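Local coordinates for anti-H(O) lectin 1 (Ulex europaeus, PDB 1FX5), which binds L-fucose, recognising the H (O) blood-group sugar, as a homodimeric legume lectin that contains calcium and manganese, at residues P42-G47 / S217-R222; F74-S79 / A224-L229; N111-D116 / N148-I153; F126-S131 / W158-G163. One frame throughout, in Å; residues are numbered along the deposited sequence.

Contact 1. Residues P42-G47 / S217-R222. Unlike the reference sequence in segment 217-222: S217 (reference Gly). With NAG (2-acetamido-2-deoxy-beta-D-glucopyranose), chain C.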
# COMPACT_ATOMS: atom_id res chain seq x y z
N PRO A 42 -1.95 -20.67 -24.51
CA PRO A 42 -3.21 -21.44 -24.54
C PRO A 42 -4.20 -20.68 -25.43
O PRO A 42 -4.01 -19.48 -25.65
CB PRO A 42 -3.69 -21.36 -23.08
CG PRO A 42 -2.45 -21.10 -22.29
CD PRO A 42 -1.61 -20.21 -23.15
N ASP A 43 -5.28 -21.33 -25.89
CA ASP A 43 -6.29 -20.68 -26.75
C ASP A 43 -6.86 -19.44 -26.06
O ASP A 43 -7.01 -18.37 -26.69
CB ASP A 43 -7.43 -21.64 -27.10
CG ASP A 43 -7.03 -22.69 -28.14
OD1 ASP A 43 -7.86 -23.57 -28.47
OD2 ASP A 43 -5.88 -22.65 -28.64
N GLU A 44 -7.27 -19.60 -24.80
CA GLU A 44 -7.83 -18.51 -24.00
C GLU A 44 -6.66 -18.09 -23.12
O GLU A 44 -6.24 -18.85 -22.24
CB GLU A 44 -9.03 -19.01 -23.18
CG GLU A 44 -10.24 -19.33 -24.06
CD GLU A 44 -11.44 -19.90 -23.32
OE1 GLU A 44 -12.40 -19.15 -23.05
OE2 GLU A 44 -11.46 -21.10 -23.04
N THR A 45 -6.12 -16.89 -23.33
CA THR A 45 -5.00 -16.44 -22.53
C THR A 45 -5.21 -15.04 -21.92
O THR A 45 -5.98 -14.24 -22.47
CB THR A 45 -3.70 -16.50 -23.39
OG1 THR A 45 -2.56 -16.19 -22.59
CG2 THR A 45 -3.77 -15.55 -24.56
N GLY A 46 -4.57 -14.78 -20.78
CA GLY A 46 -4.72 -13.48 -20.13
C GLY A 46 -3.84 -13.25 -18.90
O GLY A 46 -3.00 -14.11 -18.57
N GLY A 47 -4.00 -12.10 -18.23
CA GLY A 47 -3.20 -11.80 -17.04
C GLY A 47 -3.92 -10.86 -16.09
O GLY A 47 -4.94 -10.29 -16.47
N SER A 217 -7.26 -9.89 -21.49
CA SER A 217 -7.26 -11.21 -22.08
C SER A 217 -7.58 -11.17 -23.57
O SER A 217 -8.04 -10.15 -24.08
CB SER A 217 -8.22 -12.15 -21.34
OG SER A 217 -9.55 -11.72 -21.48
N THR A 218 -7.29 -12.28 -24.25
CA THR A 218 -7.51 -12.43 -25.68
C THR A 218 -7.71 -13.91 -26.07
O THR A 218 -7.63 -14.81 -25.23
CB THR A 218 -6.34 -11.79 -26.45
OG1 THR A 218 -6.71 -11.60 -27.83
CG2 THR A 218 -5.09 -12.65 -26.33
N TYR A 219 -7.96 -14.17 -27.35
CA TYR A 219 -8.19 -15.53 -27.84
C TYR A 219 -7.37 -15.80 -29.12
O TYR A 219 -7.04 -14.83 -29.82
CB TYR A 219 -9.68 -15.62 -28.15
CG TYR A 219 -10.17 -16.97 -28.49
CD1 TYR A 219 -10.55 -17.27 -29.80
CD2 TYR A 219 -10.24 -17.97 -27.53
CE1 TYR A 219 -10.98 -18.51 -30.13
CE2 TYR A 219 -10.67 -19.22 -27.85
CZ TYR A 219 -11.05 -19.49 -29.16
OH TYR A 219 -11.50 -20.73 -29.51
N ILE A 220 -7.04 -17.08 -29.44
CA ILE A 220 -6.24 -17.38 -30.67
C ILE A 220 -6.94 -16.98 -31.94
O ILE A 220 -8.14 -17.21 -32.08
CB ILE A 220 -5.86 -18.87 -30.94
CG1 ILE A 220 -6.65 -19.82 -30.05
CG2 ILE A 220 -4.35 -19.07 -30.94
CD1 ILE A 220 -8.04 -20.01 -30.51
N GLY A 221 -6.18 -16.43 -32.88
CA GLY A 221 -6.77 -16.02 -34.14
C GLY A 221 -7.27 -14.59 -34.16
O GLY A 221 -7.56 -14.05 -35.22
N ARG A 222 -7.38 -13.97 -32.99
CA ARG A 222 -7.86 -12.59 -32.90
C ARG A 222 -7.18 -11.89 -31.74
O ARG A 222 -7.75 -11.01 -31.09
CB ARG A 222 -9.41 -12.55 -32.78
CG ARG A 222 -10.07 -13.78 -32.16
CD ARG A 222 -11.36 -14.25 -32.93
NE ARG A 222 -12.29 -13.15 -33.12
CZ ARG A 222 -13.45 -13.21 -33.79
NH1 ARG A 222 -13.87 -14.33 -34.35
NH2 ARG A 222 -14.17 -12.10 -33.91
C1 NAG C . 0.73 -17.96 -19.45
C2 NAG C . -0.51 -18.86 -19.50
C3 NAG C . -0.10 -20.29 -19.10
C4 NAG C . 1.02 -20.80 -20.04
C5 NAG C . 2.19 -19.80 -20.05
C6 NAG C . 3.24 -20.13 -21.11
C7 NAG C . -2.57 -17.62 -19.07
C8 NAG C . -3.61 -17.22 -18.04
N2 NAG C . -1.58 -18.40 -18.62
O3 NAG C . -1.25 -21.16 -19.17
O4 NAG C . 1.50 -22.09 -19.58
O5 NAG C . 1.73 -18.46 -20.36
O6 NAG C . 2.64 -20.40 -22.37
O7 NAG C . -2.62 -17.20 -20.22
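Where G46 meets S217 the two backbones come unusually close, with the G46 CA and S217 CA atoms 3.9 Å apart. G46 has no side chain, and this leaves room for S217 CB, which sits against the T45 carbonyl. S217, glycine in the reference sequence, hydrogen-bonds through OG to the carbonyl of G104. Next to this pair, T45 and T218 exchange two backbone hydrogen bonds, both nearly straight, with T218 N to T45 O at 3.0 Å. Their side chains lie alongside each other and touch through the CG2 methyls, 3.6 Å apart. The T45 hydroxyl points away from its own N (chi1 -174°), and OG1 donates a hydrogen bond to NAG O7, T45 OG1 to NAG O7 being 2.6 Å. G46 N donates to the same oxygen, so the sugar acetamide is gripped twice. The pairing is antiparallel and belongs to the legume lectin beta-sandwich, between strands 44-59 and 209-219; the first also lines a glycan pocket. On the other face of the sheet, E44 CG meets the Y219 ring at its edge, 3.7 Å from CD2. The E44 carboxylate is salt-bridged to R102. Past the strand ends, I220 N makes a weak bond to D43 O. I220 CG1 packs obliquely on the D43 carboxylate, 3.3 Å from OD2.

Contact 2. Residues F74-S79 / A224-L229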
# COMPACT_ATOMS: atom_id res chain seq x y z
N PHE A 74 -4.86 3.95 -21.31
CA PHE A 74 -4.51 2.65 -21.87
C PHE A 74 -4.57 2.67 -23.42
O PHE A 74 -5.03 3.65 -24.03
CB PHE A 74 -5.46 1.57 -21.28
CG PHE A 74 -6.81 1.49 -21.98
CD1 PHE A 74 -7.01 0.64 -23.06
CD2 PHE A 74 -7.87 2.26 -21.56
CE1 PHE A 74 -8.23 0.57 -23.71
CE2 PHE A 74 -9.11 2.20 -22.20
CZ PHE A 74 -9.29 1.35 -23.28
N PHE A 75 -4.01 1.64 -24.05
CA PHE A 75 -4.03 1.53 -25.50
C PHE A 75 -3.94 0.04 -25.82
O PHE A 75 -3.56 -0.77 -24.96
CB PHE A 75 -2.95 2.39 -26.19
CG PHE A 75 -1.55 1.88 -26.01
CD1 PHE A 75 -0.82 2.19 -24.86
CD2 PHE A 75 -0.94 1.12 -27.00
CE1 PHE A 75 0.49 1.74 -24.70
CE2 PHE A 75 0.36 0.67 -26.85
CZ PHE A 75 1.08 0.98 -25.70
N MET A 76 -4.40 -0.34 -27.01
CA MET A 76 -4.37 -1.74 -27.43
C MET A 76 -3.66 -1.84 -28.78
O MET A 76 -3.74 -0.93 -29.59
CB MET A 76 -5.81 -2.25 -27.61
CG MET A 76 -6.78 -1.86 -26.51
SD MET A 76 -8.44 -2.53 -26.71
CE MET A 76 -9.19 -1.39 -27.91
N GLU A 77 -3.01 -2.97 -29.03
CA GLU A 77 -2.30 -3.19 -30.29
C GLU A 77 -2.71 -4.53 -30.85
O GLU A 77 -2.84 -5.50 -30.10
CB GLU A 77 -0.80 -3.19 -30.07
CG GLU A 77 -0.33 -2.03 -29.27
CD GLU A 77 0.89 -1.40 -29.86
OE1 GLU A 77 0.72 -0.63 -30.84
OE2 GLU A 77 2.00 -1.68 -29.34
N THR A 78 -2.87 -4.61 -32.17
CA THR A 78 -3.27 -5.85 -32.80
C THR A 78 -2.77 -5.99 -34.24
O THR A 78 -2.64 -5.00 -34.95
CB THR A 78 -4.81 -6.01 -32.78
OG1 THR A 78 -5.17 -7.31 -33.26
CG2 THR A 78 -5.47 -4.96 -33.65
N SER A 79 -2.51 -7.22 -34.66
CA SER A 79 -2.04 -7.52 -36.01
C SER A 79 -3.20 -8.11 -36.81
O SER A 79 -3.08 -8.35 -38.02
CB SER A 79 -0.87 -8.50 -35.98
OG SER A 79 0.31 -7.85 -35.52
N ALA A 224 -4.76 -9.62 -29.36
CA ALA A 224 -4.48 -8.21 -29.16
C ALA A 224 -3.90 -8.07 -27.75
O ALA A 224 -4.18 -8.89 -26.86
CB ALA A 224 -5.75 -7.39 -29.28
N THR A 225 -3.00 -7.11 -27.57
CA THR A 225 -2.39 -6.87 -26.27
C THR A 225 -3.06 -5.59 -25.70
O THR A 225 -3.46 -4.70 -26.45
CB THR A 225 -0.85 -6.77 -26.38
OG1 THR A 225 -0.29 -6.55 -25.08
CG2 THR A 225 -0.46 -5.63 -27.32
N HIS A 226 -3.26 -5.54 -24.38
CA HIS A 226 -3.90 -4.40 -23.71
C HIS A 226 -2.87 -3.84 -22.74
O HIS A 226 -2.43 -4.57 -21.85
CB HIS A 226 -5.18 -4.88 -23.00
CG HIS A 226 -6.14 -5.57 -23.92
ND1 HIS A 226 -6.06 -6.92 -24.19
CD2 HIS A 226 -7.14 -5.09 -24.69
CE1 HIS A 226 -6.96 -7.24 -25.11
NE2 HIS A 226 -7.63 -6.14 -25.43
N GLU A 227 -2.56 -2.55 -22.88
CA GLU A 227 -1.56 -1.87 -22.05
C GLU A 227 -1.94 -0.60 -21.29
O GLU A 227 -2.58 0.30 -21.83
CB GLU A 227 -0.36 -1.62 -22.95
CG GLU A 227 0.21 -2.93 -23.45
CD GLU A 227 1.02 -2.81 -24.71
OE1 GLU A 227 2.20 -3.18 -24.68
OE2 GLU A 227 0.49 -2.40 -25.75
N VAL A 228 -1.49 -0.52 -20.04
CA VAL A 228 -1.77 0.63 -19.19
C VAL A 228 -0.52 1.47 -19.07
O VAL A 228 0.57 0.93 -18.78
CB VAL A 228 -2.26 0.17 -17.78
CG1 VAL A 228 -2.51 1.38 -16.89
CG2 VAL A 228 -3.56 -0.65 -17.91
N LEU A 229 -0.68 2.78 -19.24
CA LEU A 229 0.43 3.73 -19.16
C LEU A 229 0.73 4.36 -17.79
O LEU A 229 1.88 4.69 -17.49
CB LEU A 229 0.21 4.85 -20.19
CG LEU A 229 0.24 4.47 -21.67
CD1 LEU A 229 -0.42 5.56 -22.46
CD2 LEU A 229 1.67 4.25 -22.14
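The F75 ring has E227 CB over one face, offset toward the rim, in a CH-pi contact 4.2 Å from the ring centroid. At its edge lie L229 CD2, 3.8 Å from F75 CE1, and CD of E77, two residues further along the same strand. The F75 and L229 side chains run roughly at right angles. On the other side of the sheet, the H226 ring takes M76 SD at its edge, with SD 3.5 Å from CD2. This is a Met-aromatic contact near the ring plane. The F74 ring receives M76 CG at its edge. F75 CG sits between the backbone N and the carbonyl carbon (chi1 71°), which swings the ring across toward E227. There the E227 carboxylate brings OE2 to 3.3 Å from F75 CE2, its plane turned 41° from the ring. E227 OE2 is buried without a polar partner, and E77 OE2 lies 4.0 Å from it. Two like charges so close would be expected to raise the affinity of one of them for a proton. E77 CB also runs beside T225 CG2. Four backbone hydrogen bonds tie F75 to E227 and E77 to T225; the shortest is E227 N to F75 O, 2.9 Å. T225 OG1 bonds to the N35 carbonyl, and Y162 lies against M76. V228 and F74 face each other as a non-hydrogen-bonded pair. Strands 64-78 and 224-236 are thus antiparallel neighbours with side chains alternating between two faces, as in the beta-sandwich of the legume lectins.

Contact 3. Residues N111-D116 / N148-I153. Unlike the reference sequence in segment 111-116: N111 (reference Glu), C115 (reference Asp). Unlike the reference sequence in segment 148-153: C149 (reference Arg). With NAG (2-acetamido-2-deoxy-beta-D-glucopyranose), chain D.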
# COMPACT_ATOMS: atom_id res chain seq x y z
N ASN A 111 -15.63 -18.29 -14.20
CA ASN A 111 -15.49 -19.69 -14.69
C ASN A 111 -16.24 -19.91 -16.00
O ASN A 111 -15.79 -20.66 -16.87
CB ASN A 111 -16.10 -20.72 -13.73
CG ASN A 111 -15.30 -20.94 -12.46
OD1 ASN A 111 -14.13 -20.57 -12.35
ND2 ASN A 111 -16.00 -21.52 -11.48
N ASP A 112 -17.45 -19.36 -16.06
CA ASP A 112 -18.32 -19.48 -17.22
C ASP A 112 -19.43 -18.43 -17.12
O ASP A 112 -19.24 -17.46 -16.42
CB ASP A 112 -18.90 -20.91 -17.34
CG ASP A 112 -19.52 -21.41 -16.02
OD1 ASP A 112 -19.35 -22.60 -15.74
OD2 ASP A 112 -20.17 -20.64 -15.26
N THR A 113 -20.60 -18.66 -17.73
CA THR A 113 -21.68 -17.67 -17.66
C THR A 113 -22.60 -17.65 -16.45
O THR A 113 -23.47 -16.78 -16.37
CB THR A 113 -22.58 -17.67 -18.92
OG1 THR A 113 -23.51 -18.75 -18.83
CG2 THR A 113 -21.76 -17.83 -20.19
N LYS A 114 -22.48 -18.60 -15.54
CA LYS A 114 -23.36 -18.59 -14.37
C LYS A 114 -23.03 -17.46 -13.41
O LYS A 114 -21.86 -17.17 -13.17
CB LYS A 114 -23.33 -19.95 -13.68
CG LYS A 114 -23.79 -21.06 -14.64
CD LYS A 114 -24.06 -22.41 -13.97
CE LYS A 114 -24.47 -23.48 -15.03
NZ LYS A 114 -25.60 -23.07 -15.95
N CYS A 115 -24.06 -16.76 -12.93
CA CYS A 115 -23.91 -15.65 -11.98
C CYS A 115 -23.82 -16.25 -10.58
O CYS A 115 -24.56 -17.18 -10.25
CB CYS A 115 -25.09 -14.70 -12.09
SG CYS A 115 -25.36 -14.02 -13.75
N ASP A 116 -23.00 -15.68 -9.71
CA ASP A 116 -22.89 -16.27 -8.38
C ASP A 116 -22.35 -15.26 -7.38
O ASP A 116 -21.27 -14.69 -7.59
CB ASP A 116 -21.92 -17.47 -8.48
CG ASP A 116 -21.88 -18.36 -7.23
OD1 ASP A 116 -22.10 -17.91 -6.09
OD2 ASP A 116 -21.59 -19.55 -7.41
N ASN A 148 -20.85 -9.69 -9.88
CA ASN A 148 -20.86 -11.14 -9.67
C ASN A 148 -21.25 -12.01 -10.90
O ASN A 148 -21.69 -13.15 -10.74
CB ASN A 148 -21.81 -11.47 -8.51
CG ASN A 148 -21.27 -11.02 -7.17
OD1 ASN A 148 -20.06 -10.97 -6.98
ND2 ASN A 148 -22.15 -10.71 -6.23
N CYS A 149 -21.04 -11.49 -12.11
CA CYS A 149 -21.38 -12.24 -13.30
C CYS A 149 -20.74 -11.62 -14.56
O CYS A 149 -20.42 -10.42 -14.58
CB CYS A 149 -22.90 -12.26 -13.46
SG CYS A 149 -23.49 -13.66 -14.47
N VAL A 150 -20.51 -12.44 -15.59
CA VAL A 150 -19.91 -11.96 -16.83
C VAL A 150 -20.98 -11.17 -17.64
O VAL A 150 -20.66 -10.46 -18.60
CB VAL A 150 -19.29 -13.13 -17.68
CG1 VAL A 150 -20.39 -14.03 -18.30
CG2 VAL A 150 -18.36 -12.57 -18.77
N LYS A 151 -22.25 -11.32 -17.25
CA LYS A 151 -23.35 -10.61 -17.92
C LYS A 151 -23.54 -9.29 -17.16
O LYS A 151 -23.67 -9.31 -15.94
CB LYS A 151 -24.61 -11.45 -17.85
CG LYS A 151 -25.77 -10.85 -18.61
CD LYS A 151 -26.96 -11.78 -18.54
CE LYS A 151 -28.07 -11.35 -19.47
NZ LYS A 151 -27.67 -11.44 -20.91
N SER A 152 -23.50 -8.15 -17.85
CA SER A 152 -23.66 -6.83 -17.22
C SER A 152 -25.08 -6.41 -16.82
O SER A 152 -26.06 -6.88 -17.42
CB SER A 152 -23.15 -5.74 -18.19
OG SER A 152 -21.87 -6.03 -18.74
N ILE A 153 -25.22 -5.54 -15.81
CA ILE A 153 -26.56 -5.10 -15.42
C ILE A 153 -26.87 -3.86 -16.29
O ILE A 153 -28.03 -3.50 -16.50
CB ILE A 153 -26.72 -4.72 -13.91
CG1 ILE A 153 -25.59 -3.81 -13.46
CG2 ILE A 153 -26.87 -5.96 -13.04
CD1 ILE A 153 -25.89 -3.20 -12.15
C1 NAG D . -15.35 -22.11 -10.32
C2 NAG D . -16.41 -22.63 -9.36
C3 NAG D . -15.70 -23.15 -8.11
C4 NAG D . -14.80 -24.29 -8.54
C5 NAG D . -13.80 -23.75 -9.56
C6 NAG D . -12.82 -24.80 -10.07
C7 NAG D . -17.12 -20.46 -8.55
C8 NAG D . -18.30 -19.54 -8.24
N2 NAG D . -17.43 -21.66 -9.03
O3 NAG D . -16.67 -23.59 -7.14
O4 NAG D . -14.10 -24.83 -7.41
O5 NAG D . -14.51 -23.20 -10.70
O6 NAG D . -13.48 -26.01 -10.41
O7 NAG D . -15.96 -20.11 -8.32
O HOH W 1 -20.38 -15.26 -14.90
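C149 holds SG on the far side of CB from its backbone N (chi1 -157°), while C115 has SG beside its own N (chi1 -57°). These two settings bring the sulfurs together as a disulfide, C115 SG to C149 SG 2.0 Å. The bridge itself is twisted to a chi3 of -70°. Both cysteines differ from the reference sequence. Next to the disulfide, D116 N gives a nearly straight hydrogen bond to N148 O at 3.0 Å. The N148 side chain turns to the T121 backbone N, and its CB rests 3.4 Å from D116 O. The bridge ties two irregular loops of the legume lectin fold, one before strand 122-127 and the other after strand 142-147. The first loop carries a glycan: N111 ND2 is covalently joined to C1 of an N-acetylglucosamine. D116 OD2 approaches the acetamide methyl of that sugar, while D116 OD1 takes the S118 backbone N-H. A water fills in between the loops. It donates to D112 O and K114 O and accepts from V150 N, 2.9 Å away. D112 OD2 takes the K114 N-H, which makes an Asx turn in the loop that holds this water. V150 CG1 covers T113 CA at 3.9 Å. W136 touches both V150 and T113.

Contact 4. Residues F126-S131 / W158-G163. With CA (calcium ion), chain G; MN (manganese (II) ion), chain F.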
# COMPACT_ATOMS: atom_id res chain seq x y z
N PHE A 126 -14.31 -3.10 -20.46
CA PHE A 126 -14.04 -2.43 -21.74
C PHE A 126 -13.95 -3.68 -22.62
O PHE A 126 -12.86 -4.24 -22.88
CB PHE A 126 -12.71 -1.67 -21.66
CG PHE A 126 -12.70 -0.59 -20.59
CD1 PHE A 126 -12.22 -0.85 -19.32
CD2 PHE A 126 -13.25 0.67 -20.84
CE1 PHE A 126 -12.29 0.12 -18.33
CE2 PHE A 126 -13.32 1.65 -19.84
CZ PHE A 126 -12.84 1.36 -18.59
N ASP A 127 -15.14 -4.17 -22.97
CA ASP A 127 -15.37 -5.36 -23.76
C ASP A 127 -15.29 -5.12 -25.27
O ASP A 127 -16.20 -4.52 -25.86
CB ASP A 127 -16.73 -5.91 -23.34
CG ASP A 127 -16.95 -7.35 -23.77
OD1 ASP A 127 -17.80 -8.04 -23.18
OD2 ASP A 127 -16.28 -7.79 -24.71
N THR A 128 -14.25 -5.69 -25.89
CA THR A 128 -14.05 -5.53 -27.33
C THR A 128 -14.80 -6.45 -28.30
O THR A 128 -14.67 -6.28 -29.51
CB THR A 128 -12.54 -5.50 -27.70
OG1 THR A 128 -11.96 -6.76 -27.38
CG2 THR A 128 -11.81 -4.40 -26.93
N ILE A 129 -15.56 -7.43 -27.79
CA ILE A 129 -16.33 -8.33 -28.66
C ILE A 129 -17.65 -8.80 -28.01
O ILE A 129 -17.64 -9.26 -26.85
CB ILE A 129 -15.49 -9.57 -29.13
CG1 ILE A 129 -16.11 -10.20 -30.39
CG2 ILE A 129 -15.32 -10.61 -28.02
CD1 ILE A 129 -15.73 -9.50 -31.72
N GLY A 130 -18.77 -8.65 -28.74
CA GLY A 130 -20.09 -9.06 -28.25
C GLY A 130 -20.74 -10.25 -28.97
O GLY A 130 -20.04 -11.12 -29.49
N SER A 131 -22.07 -10.33 -28.98
CA SER A 131 -22.72 -11.45 -29.67
C SER A 131 -22.58 -11.25 -31.18
O SER A 131 -22.53 -10.11 -31.65
CB SER A 131 -24.20 -11.57 -29.29
OG SER A 131 -24.86 -10.34 -29.47
N TRP A 158 -19.72 1.10 -27.50
CA TRP A 158 -18.38 1.67 -27.60
C TRP A 158 -17.72 1.39 -28.96
O TRP A 158 -17.61 0.24 -29.37
CB TRP A 158 -17.50 1.07 -26.48
CG TRP A 158 -15.96 1.35 -26.53
CD1 TRP A 158 -15.34 2.53 -26.86
CD2 TRP A 158 -14.91 0.43 -26.18
NE1 TRP A 158 -13.97 2.40 -26.72
CE2 TRP A 158 -13.68 1.13 -26.31
CE3 TRP A 158 -14.89 -0.91 -25.75
CZ2 TRP A 158 -12.44 0.53 -26.04
CZ3 TRP A 158 -13.66 -1.50 -25.48
CH2 TRP A 158 -12.45 -0.78 -25.62
N ASN A 159 -17.31 2.44 -29.68
CA ASN A 159 -16.66 2.23 -30.97
C ASN A 159 -15.16 2.22 -30.67
O ASN A 159 -14.51 3.27 -30.66
CB ASN A 159 -17.02 3.35 -31.94
CG ASN A 159 -18.50 3.35 -32.29
OD1 ASN A 159 -19.15 4.40 -32.27
ND2 ASN A 159 -19.06 2.18 -32.58
N LYS A 160 -14.64 1.02 -30.39
CA LYS A 160 -13.23 0.79 -30.07
C LYS A 160 -12.22 1.27 -31.13
O LYS A 160 -12.48 1.19 -32.32
CB LYS A 160 -13.01 -0.71 -29.74
CG LYS A 160 -13.50 -1.67 -30.84
CD LYS A 160 -13.20 -3.13 -30.51
CE LYS A 160 -13.32 -3.99 -31.76
NZ LYS A 160 -12.99 -5.42 -31.52
N ARG A 161 -11.06 1.74 -30.67
CA ARG A 161 -9.99 2.23 -31.52
C ARG A 161 -8.72 1.52 -31.07
O ARG A 161 -8.55 1.30 -29.87
CB ARG A 161 -9.82 3.74 -31.34
CG ARG A 161 -11.01 4.58 -31.78
CD ARG A 161 -10.72 6.07 -31.69
NE ARG A 161 -11.90 6.85 -32.09
CZ ARG A 161 -12.07 8.15 -31.90
NH1 ARG A 161 -11.14 8.88 -31.31
NH2 ARG A 161 -13.21 8.72 -32.29
N TYR A 162 -7.82 1.18 -32.00
CA TYR A 162 -6.57 0.50 -31.66
C TYR A 162 -5.36 1.36 -32.05
O TYR A 162 -5.50 2.27 -32.86
CB TYR A 162 -6.47 -0.83 -32.40
CG TYR A 162 -7.35 -1.93 -31.87
CD1 TYR A 162 -8.71 -1.94 -32.13
CD2 TYR A 162 -6.83 -2.92 -31.03
CE1 TYR A 162 -9.54 -2.90 -31.56
CE2 TYR A 162 -7.64 -3.88 -30.46
CZ TYR A 162 -8.99 -3.86 -30.72
OH TYR A 162 -9.82 -4.77 -30.11
N GLY A 163 -4.19 1.07 -31.46
CA GLY A 163 -2.98 1.83 -31.77
C GLY A 163 -2.52 2.84 -30.74
O GLY A 163 -3.34 3.40 -30.00
CA CA G . -17.29 -10.07 -24.66
MN MN F . -19.63 -7.84 -22.04
O HOH W 2 -9.20 -6.41 -28.06
O HOH W 3 -19.11 -9.31 -20.60
O HOH W 4 -21.53 -7.39 -21.03
O HOH W 5 -14.99 -10.22 -24.68
O HOH W 6 -17.33 -10.94 -22.48
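K160 NZ gives a hydrogen bond to T128 O at 2.8 Å, meeting the carbonyl 16° out of its plane. The same ammonium also bonds to the carbonyls of P82 and K83, so three backbone oxygens grip it. The lysine chain is extended beyond CG, and CD passes 3.7 Å from T128 CB on its way. T128 CG2 has W158 CZ3 next to it, also at 3.7 Å, with the two side chains side by side. W158 CZ3 further touches F126 CB, and W158 CE3 lies near the D127 carbonyl, which comes in at the ring edge. The W158 side chain swings away from its own N (chi1 170°), and this carries the indole toward the end of strand 122-127. K160 CB sits over the centre of one indole face, and the indole NH goes to the Y187 hydroxyl. One water joins T128 OG1 and Y162 OH, the latter 2.7 Å from it. The 126-131 segment is part of the paired metal site of legume lectins. D127 is shared: OD1 binds manganese at 2.2 Å and also calcium, and OD2 binds calcium. I129 O is a further calcium ligand, at 2.4 Å. D127 OD2 also accepts I129 N, an Asx turn at the start of the calcium-binding loop. Two waters bind each metal. E125, D137 and H142 are the other protein ligands of manganese, and N134 and D137 those of calcium. M76 of strand 64-78 lies against T128 and W158.

How the contacts relate
All four contacts belong to one legume lectin domain. Contacts 1 and 2 pair strands 44-59 and 64-78 with 209-219 and 224-236 respectively; their centres are about 13 Å apart. They touch where T218 OG1 probably bonds to A224 N, and their segments alternate along the chain. Contact 4 lies about 12 Å from contact 2, centre to centre, and is joined to it at M76 and G163. It also touches contact 1 through R222 and I129. Contact 3 stands apart, about 19 Å from contacts 1 and 4 between centres. Contacts 3 and 4 alternate along the chain and nest inside the loops closed by contacts 1 and 2. Contact 4, with its metal-binding segment, thus adjoins contacts 1 and 2.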